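Local coordinates for inosine-uridine preferring nucleoside hydrolase family protein (Bacillus anthracis, PDB 2C40) that belongs to the inosine-uridine preferring nucleoside hydrolase family and binds a calcium ion beside alpha-D-ribofuranose in a pocket rich in aspartates, at residues Met45-Arg49 with Val62-Asn66; Ser198-Val202 with Val290-His296. All blocks are in the same frame, centred on the assembly; numbering follows the deposited sequence.

Contact 1 (Met45-Arg49 with Val62-Asn66); sequences MSASR and VAASN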
loop_
_atom_site.group_PDB
_atom_site.type_symbol
_atom_site.label_atom_id
_atom_site.label_comp_id
_atom_site.label_asym_id
_atom_site.label_seq_id
_atom_site.Cartn_x
_atom_site.Cartn_y
_atom_site.Cartn_z
ATOM N N MET A 45 -13.244 -1.758 10.270
ATOM C CA MET A 45 -14.465 -2.521 10.509
ATOM C C MET A 45 -14.709 -3.439 9.357
ATOM O O MET A 45 -14.838 -4.631 9.570
ATOM C CB MET A 45 -15.669 -1.595 10.655
ATOM C CG MET A 45 -15.734 -0.968 11.964
ATOM S SD MET A 45 -16.057 -2.180 13.276
ATOM C CE MET A 45 -15.442 -1.121 14.479
ATOM N N SER A 46 -14.748 -2.891 8.121
ATOM C CA SER A 46 -15.026 -3.747 6.945
ATOM C C SER A 46 -13.997 -4.842 6.837
ATOM O O SER A 46 -14.360 -5.985 6.659
ATOM C CB SER A 46 -14.983 -3.031 5.599
ATOM O OG SER A 46 -15.630 -1.802 5.635
ATOM N N ALA A 47 -12.710 -4.482 6.897
ATOM C CA ALA A 47 -11.633 -5.474 6.745
ATOM C C ALA A 47 -11.736 -6.626 7.754
ATOM O O ALA A 47 -11.580 -7.810 7.368
ATOM C CB ALA A 47 -10.228 -4.794 6.812
ATOM N N SER A 48 -12.014 -6.284 9.014
ATOM C CA SER A 48 -12.272 -7.307 10.089
ATOM C C SER A 48 -13.446 -8.225 9.761
ATOM O O SER A 48 -13.342 -9.440 9.891
ATOM C CB SER A 48 -12.584 -6.647 11.440
ATOM O OG SER A 48 -11.564 -5.744 11.778
ATOM N N ARG A 49 -14.555 -7.637 9.323
ATOM C CA ARG A 49 -15.714 -8.429 8.947
ATOM C C ARG A 49 -15.462 -9.365 7.779
ATOM O O ARG A 49 -15.893 -10.509 7.808
ATOM C CB ARG A 49 -16.916 -7.522 8.680
ATOM C CG ARG A 49 -17.419 -6.831 9.983
ATOM C CD ARG A 49 -18.240 -5.599 9.668
ATOM N NE ARG A 49 -19.479 -5.970 9.015
ATOM C CZ ARG A 49 -20.228 -5.176 8.244
ATOM N NH1 ARG A 49 -19.845 -3.946 7.948
ATOM N NH2 ARG A 49 -21.382 -5.641 7.752
ATOM N N VAL A 62 -18.472 -7.844 15.055
ATOM C CA VAL A 62 -17.418 -6.856 15.253
ATOM C C VAL A 62 -18.072 -5.562 15.748
ATOM O O VAL A 62 -18.951 -5.029 15.073
ATOM C CB VAL A 62 -16.599 -6.608 13.948
ATOM C CG1 VAL A 62 -15.431 -5.692 14.181
ATOM C CG2 VAL A 62 -16.077 -7.923 13.391
ATOM N N ALA A 63 -17.649 -5.081 16.926
ATOM C CA ALA A 63 -18.151 -3.845 17.467
ATOM C C ALA A 63 -17.237 -2.676 17.149
ATOM O O ALA A 63 -16.008 -2.796 17.158
ATOM C CB ALA A 63 -18.317 -3.966 18.961
ATOM N N ALA A 64 -17.851 -1.532 16.909
ATOM C CA ALA A 64 -17.162 -0.283 16.694
ATOM C C ALA A 64 -17.029 0.510 17.986
ATOM O O ALA A 64 -18.041 0.762 18.660
ATOM C CB ALA A 64 -17.956 0.550 15.625
ATOM N N SER A 65 -15.800 0.929 18.301
ATOM C CA SER A 65 -15.553 1.833 19.422
ATOM C C SER A 65 -16.070 3.237 19.160
ATOM O O SER A 65 -16.176 3.651 18.015
ATOM C CB SER A 65 -14.049 1.931 19.703
ATOM O OG SER A 65 -13.805 2.823 20.753
ATOM N N ASN A 66 -16.457 3.956 20.217
ATOM C CA ASN A 66 -16.699 5.405 20.078
ATOM C C ASN A 66 -15.734 6.144 20.985
ATOM O O ASN A 66 -15.895 7.335 21.272
ATOM C CB ASN A 66 -18.189 5.832 20.227
ATOM C CG ASN A 66 -18.812 5.476 21.582
ATOM O OD1 ASN A 66 -20.019 5.680 21.771
ATOM N ND2 ASN A 66 -18.028 4.981 22.520
#
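V62 spreads its two methyl branches against helix 45-49, and each branch has its own nearest neighbour. CG1, held anti to the backbone N (chi1 -174°), lies 3.7 Å from SD of M45, whereas CG2 lies 3.8 Å from CG of R49. CB of S48 touches both branches, with CG1 the nearer at 4.1 Å. The valine thus fits its fork to one turn of helix. M45 and V62 run past each other in opposite directions, and the bend of the methionine at chi2 (-67°) turns its thioether toward the strand, with CE next to A64; the approach of that methyl to A64 is closer than carbons can sit, and its detail is doubtful. R49 offers only its aliphatic part, crossing V62 at a slant, while its NE is hydrogen-bonded to O of T98. S48 likewise turns its hydroxyl to other partners, the carbonyl of A44 and NE2 of H8, and leaves its methylene to the valine. The interface is therefore apolar although two of its residues are polar, and V34 of the neighbouring parallel strand touches M45, S48 and V62 alike. Helix segment 45-49 and strand 62-64 run nearly antiparallel, at 171° with their axes 9.2 Å apart, the geometry of the return leg in the beta-alpha-beta crossover from strand 27-34 through helix 41-55 to edge strand 62-64.

Contact 2 (Ser198-Val202 with Val290-His296); sequences STNQV and VVYDVNH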
loop_
_atom_site.group_PDB
_atom_site.type_symbol
_atom_site.label_atom_id
_atom_site.label_comp_id
_atom_site.label_asym_id
_atom_site.label_seq_id
_atom_site.Cartn_x
_atom_site.Cartn_y
_atom_site.Cartn_z
ATOM N N SER A 198 10.333 -6.420 23.455
ATOM C CA SER A 198 9.928 -7.823 23.531
ATOM C C SER A 198 10.185 -8.542 22.220
ATOM O O SER A 198 10.406 -9.742 22.167
ATOM C CB SER A 198 8.419 -7.895 23.875
ATOM O OG SER A 198 8.180 -7.452 25.209
ATOM N N THR A 199 10.137 -7.770 21.148
ATOM C CA THR A 199 10.134 -8.294 19.800
ATOM C C THR A 199 11.550 -8.322 19.165
ATOM O O THR A 199 11.676 -8.668 18.012
ATOM C CB THR A 199 9.127 -7.458 18.993
ATOM O OG1 THR A 199 8.575 -8.241 17.936
ATOM C CG2 THR A 199 9.734 -6.166 18.507
ATOM N N ASN A 200 12.595 -8.018 19.947
ATOM C CA ASN A 200 13.943 -7.831 19.443
ATOM C C ASN A 200 14.420 -9.010 18.595
ATOM O O ASN A 200 15.099 -8.811 17.586
ATOM C CB ASN A 200 14.939 -7.697 20.592
ATOM C CG ASN A 200 14.966 -6.332 21.214
ATOM O OD1 ASN A 200 14.470 -5.364 20.646
ATOM N ND2 ASN A 200 15.590 -6.237 22.408
ATOM N N GLN A 201 14.053 -10.223 19.020
ATOM C CA GLN A 201 14.519 -11.453 18.407
ATOM C C GLN A 201 13.700 -11.914 17.197
ATOM O O GLN A 201 14.039 -12.925 16.596
ATOM C CB GLN A 201 14.647 -12.581 19.481
ATOM C CG GLN A 201 15.914 -12.476 20.271
ATOM C CD GLN A 201 16.040 -13.495 21.402
ATOM O OE1 GLN A 201 15.504 -14.606 21.334
ATOM N NE2 GLN A 201 16.768 -13.115 22.458
ATOM N N VAL A 202 12.653 -11.175 16.834
ATOM C CA VAL A 202 11.806 -11.536 15.704
ATOM C C VAL A 202 11.510 -10.352 14.767
ATOM O O VAL A 202 10.359 -9.968 14.595
ATOM C CB VAL A 202 10.463 -12.245 16.172
ATOM C CG1 VAL A 202 10.766 -13.547 16.903
ATOM C CG2 VAL A 202 9.542 -11.309 17.032
ATOM N N VAL A 290 6.443 -9.059 31.580
ATOM C CA VAL A 290 7.011 -8.528 30.378
ATOM C C VAL A 290 7.636 -9.631 29.519
ATOM O O VAL A 290 8.513 -10.369 29.961
ATOM C CB VAL A 290 8.073 -7.422 30.713
ATOM C CG1 VAL A 290 8.687 -6.864 29.429
ATOM C CG2 VAL A 290 7.434 -6.279 31.493
ATOM N N VAL A 291 7.194 -9.720 28.273
ATOM C CA VAL A 291 7.650 -10.784 27.408
ATOM C C VAL A 291 9.088 -10.474 26.984
ATOM O O VAL A 291 9.437 -9.309 26.756
ATOM C CB VAL A 291 6.722 -10.948 26.216
ATOM C CG1 VAL A 291 7.315 -11.878 25.131
ATOM C CG2 VAL A 291 5.380 -11.469 26.706
ATOM N N TYR A 292 9.926 -11.507 26.924
ATOM C CA TYR A 292 11.237 -11.406 26.304
ATOM C C TYR A 292 11.687 -12.760 25.749
ATOM O O TYR A 292 11.032 -13.783 25.946
ATOM C CB TYR A 292 12.247 -10.841 27.293
ATOM C CG TYR A 292 12.618 -11.783 28.402
ATOM C CD1 TYR A 292 11.728 -12.057 29.412
ATOM C CD2 TYR A 292 13.861 -12.393 28.427
ATOM C CE1 TYR A 292 12.067 -12.939 30.464
ATOM C CE2 TYR A 292 14.224 -13.298 29.481
ATOM C CZ TYR A 292 13.307 -13.556 30.488
ATOM O OH TYR A 292 13.610 -14.398 31.534
ATOM N N ASP A 293 12.807 -12.735 25.044
ATOM C CA ASP A 293 13.483 -13.932 24.576
ATOM C C ASP A 293 12.533 -14.802 23.791
ATOM O O ASP A 293 12.322 -15.975 24.122
ATOM C CB ASP A 293 14.140 -14.700 25.719
ATOM C CG ASP A 293 15.091 -15.776 25.224
ATOM O OD1 ASP A 293 15.537 -15.652 24.069
ATOM O OD2 ASP A 293 15.401 -16.740 25.974
ATOM N N VAL A 294 11.983 -14.203 22.732
ATOM C CA VAL A 294 11.114 -14.889 21.790
ATOM C C VAL A 294 11.947 -15.885 20.960
ATOM O O VAL A 294 13.044 -15.573 20.510
ATOM C CB VAL A 294 10.361 -13.895 20.898
ATOM C CG1 VAL A 294 9.446 -14.614 19.946
ATOM C CG2 VAL A 294 9.537 -12.905 21.735
ATOM N N ASN A 295 11.438 -17.103 20.798
ATOM C CA ASN A 295 12.083 -18.076 19.940
ATOM C C ASN A 295 11.741 -17.718 18.486
ATOM O O ASN A 295 10.580 -17.808 18.041
ATOM C CB ASN A 295 11.702 -19.513 20.329
ATOM C CG ASN A 295 12.562 -20.540 19.642
ATOM O OD1 ASN A 295 12.619 -20.579 18.419
ATOM N ND2 ASN A 295 13.220 -21.385 20.414
ATOM N N HIS A 296 12.770 -17.243 17.779
ATOM C CA HIS A 296 12.666 -16.785 16.403
ATOM C C HIS A 296 11.999 -17.860 15.547
ATOM O O HIS A 296 10.913 -17.664 15.045
ATOM C CB HIS A 296 14.073 -16.449 15.844
ATOM C CG HIS A 296 14.082 -16.168 14.369
ATOM N ND1 HIS A 296 13.641 -14.976 13.837
ATOM C CD2 HIS A 296 14.445 -16.936 13.315
ATOM C CE1 HIS A 296 13.725 -15.020 12.519
ATOM N NE2 HIS A 296 14.202 -16.200 12.177
HETATM O O HOH W 1 12.482 -11.368 21.625
#
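In S198 a chi1 of -69° places OG beside the backbone N and swings it over the end of strand 286-292, where it donates a hydrogen bond to O of V291 at 2.7 Å. The hydroxyl approaches from above the carbonyl plane, and T195 OG1 is a second partner. V294 holds CG1 anti to its backbone nitrogen, which sends its two methyls to different neighbours: CG2 rests 3.3 Å from O of S198, and CG1 presses on CG1 of V202 at 3.5 Å, tight for two carbons. The two valines cross at about a right angle, with F299 of helix 296-308 touching both. Between the segments a single water binds three backbone groups: it donates to O of S198 at 2.7 Å and accepts from N of V294 at 3.1 Å and from N of Q201, joining the type I turn T199-V202 to the chain that leaves the strand. Farther along, the extended Q201 side chain crosses D293 obliquely, its amide plane turned 73° from the carboxylate. H296 brings its ring edge-on to the carbonyl of Q201, and ND1 makes a weak hydrogen bond to O of Q201 at 3.5 Å, bent to 136° at the hydrogen. Its ring also meets that of F300, while N295, at the N-cap, caps N of R298 through a hydrogen bond to OD1. Taken together, the chemistry implies a loop matched to the strand end mainly through main-chain polar groups: one serine hydroxyl and one water supply the firm links, a compact valine pair supplies the apolar part, and the histidine bond is a weak addition at the start of the last helix.

How the contacts relate
Contacts 1 and 2 reach the same mixed sheet from opposite sides of the chain's centre, their own centres 29 Å apart and their nearest atoms about 21 Å apart. Contact 1 involves edge strand 62-64; contact 2 involves strand 286-292, which lies beside 191-194 and opens the antiparallel part of the sheet. Neither segment pair supplies a ligand of the calcium ion or a residue of the ribofuranose pocket, yet both stand at a similar remove from it: the side chains of S48 and S198 are about 12 and 11 Å from the bound alpha-D-ribofuranose.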